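Long-range contact in putative peptide ABC-transport system periplasmic peptide-binding protein (Campylobacter jejuni, PDB 4OEV), which binds nickel outside the cytoplasm and probably delivers it to an ABC-type importer, within a family otherwise linked to peptide transport: residues Tyr173-Ala178 with Thr189-Ile194. Numbering follows the deposited sequence.
Sequences YVEFKA and TPRLII
The guanidinium group of R191 has CD1 of I193 over one face, 3.8 Å above the plane, and OE2 of E175 at its edge. The F176 ring has L192 O near its plane at the edge, while its CE1 meets CG1 of I194 at 3.8 Å; the Y173 ring touches CG2 of I193 through CD1 (4.0 Å). The R191-E175 salt bridge runs from NE to OE2 (3.0 Å), with a weak bond from NH1 to the same oxygen. The carboxylate and guanidinium planes stand 86° apart, and NE meets OE2 from above the carboxylate plane, unlike a coplanar bidentate pairing. E175 gets there on an extended chain, CG anti to the backbone N (chi1 173°), laying its CG against CG1 of I193; R191 NH2 turns instead to T6. On the face bearing V174, F176, L192 and I194, L32 of helix 30-33 packs on the last three. Paired backbone bonds join V174 to I194 and F176 to L192, and A178 N reaches P190 O (2.7 Å) just before strand 191-196 begins. The result illustrates a beta-hairpin with a long connecting loop, its outer face salt-bridged and its inner one apolar, forming the centre of a four-stranded mixed sheet in this family 5 solute-binding protein.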
# COMPACT_ATOMS: atom_id res chain seq x y z
N TYR A 173 8.84 0.75 19.35
CA TYR A 173 9.07 -0.57 18.79
C TYR A 173 8.04 -1.59 19.26
O TYR A 173 7.37 -1.39 20.27
CB TYR A 173 10.48 -1.07 19.14
CG TYR A 173 10.68 -1.39 20.61
CD1 TYR A 173 10.38 -2.66 21.11
CD2 TYR A 173 11.21 -0.45 21.50
CE1 TYR A 173 10.56 -2.98 22.44
CE2 TYR A 173 11.41 -0.77 22.84
CZ TYR A 173 11.08 -2.03 23.30
OH TYR A 173 11.28 -2.36 24.63
N VAL A 174 7.93 -2.70 18.53
CA VAL A 174 7.17 -3.86 18.99
C VAL A 174 8.18 -4.99 19.03
O VAL A 174 9.01 -5.07 18.12
CB VAL A 174 5.97 -4.21 18.07
CG1 VAL A 174 5.04 -5.20 18.74
CG2 VAL A 174 5.18 -2.94 17.65
N GLU A 175 8.17 -5.80 20.09
CA GLU A 175 9.09 -6.92 20.23
C GLU A 175 8.37 -8.28 20.16
O GLU A 175 7.30 -8.46 20.75
CB GLU A 175 9.87 -6.82 21.55
CG GLU A 175 10.73 -8.07 21.84
CD GLU A 175 11.39 -8.02 23.21
OE1 GLU A 175 11.39 -6.91 23.78
OE2 GLU A 175 11.91 -9.08 23.70
N PHE A 176 8.96 -9.22 19.41
CA PHE A 176 8.39 -10.54 19.20
C PHE A 176 9.38 -11.63 19.58
O PHE A 176 10.58 -11.38 19.67
CB PHE A 176 8.01 -10.75 17.75
CG PHE A 176 7.12 -9.67 17.21
CD1 PHE A 176 7.66 -8.51 16.64
CD2 PHE A 176 5.74 -9.79 17.28
CE1 PHE A 176 6.83 -7.50 16.14
CE2 PHE A 176 4.90 -8.76 16.77
CZ PHE A 176 5.45 -7.63 16.22
N LYS A 177 8.86 -12.84 19.78
CA LYS A 177 9.71 -14.02 19.89
C LYS A 177 9.19 -15.10 18.95
O LYS A 177 8.00 -15.10 18.58
CB LYS A 177 9.82 -14.48 21.35
CG LYS A 177 8.52 -14.95 22.02
CD LYS A 177 8.83 -15.52 23.44
CE LYS A 177 7.56 -15.96 24.19
NZ LYS A 177 7.85 -16.67 25.50
N ALA A 178 10.09 -15.98 18.52
CA ALA A 178 9.75 -17.01 17.55
C ALA A 178 8.60 -17.91 18.04
O ALA A 178 8.48 -18.16 19.24
CB ALA A 178 10.96 -17.86 17.23
N THR A 189 15.58 -16.98 13.73
CA THR A 189 16.04 -16.07 14.76
C THR A 189 14.97 -15.93 15.82
O THR A 189 13.86 -15.50 15.54
CB THR A 189 16.40 -14.71 14.15
OG1 THR A 189 17.41 -14.93 13.17
CG2 THR A 189 16.92 -13.73 15.20
N PRO A 190 15.31 -16.34 17.05
CA PRO A 190 14.34 -16.42 18.15
C PRO A 190 13.76 -15.06 18.53
O PRO A 190 12.60 -14.99 18.93
CB PRO A 190 15.16 -17.02 19.30
CG PRO A 190 16.56 -16.75 18.96
CD PRO A 190 16.65 -16.75 17.47
N ARG A 191 14.55 -14.00 18.43
CA ARG A 191 14.08 -12.69 18.87
C ARG A 191 14.02 -11.68 17.71
O ARG A 191 14.99 -11.53 16.96
CB ARG A 191 15.01 -12.19 19.98
CG ARG A 191 14.49 -11.05 20.81
CD ARG A 191 15.04 -11.11 22.25
NE ARG A 191 14.69 -9.88 22.96
CZ ARG A 191 15.46 -8.80 23.02
NH1 ARG A 191 15.05 -7.71 23.68
NH2 ARG A 191 16.64 -8.79 22.43
N LEU A 192 12.89 -10.98 17.59
CA LEU A 192 12.68 -10.01 16.52
C LEU A 192 12.05 -8.72 17.01
O LEU A 192 11.02 -8.73 17.67
CB LEU A 192 11.81 -10.62 15.40
CG LEU A 192 11.30 -9.66 14.30
CD1 LEU A 192 12.46 -9.01 13.51
CD2 LEU A 192 10.33 -10.36 13.37
N ILE A 193 12.66 -7.60 16.64
CA ILE A 193 12.19 -6.28 17.03
C ILE A 193 11.97 -5.36 15.82
O ILE A 193 12.86 -5.20 15.00
CB ILE A 193 13.18 -5.64 18.02
CG1 ILE A 193 13.20 -6.47 19.32
CG2 ILE A 193 12.82 -4.24 18.31
CD1 ILE A 193 14.14 -5.92 20.40
N ILE A 194 10.76 -4.83 15.69
CA ILE A 194 10.39 -3.90 14.63
C ILE A 194 10.37 -2.49 15.20
O ILE A 194 9.50 -2.11 15.99
CB ILE A 194 9.02 -4.24 14.02
CG1 ILE A 194 8.98 -5.72 13.60
CG2 ILE A 194 8.63 -3.21 12.87
CD1 ILE A 194 9.91 -6.07 12.47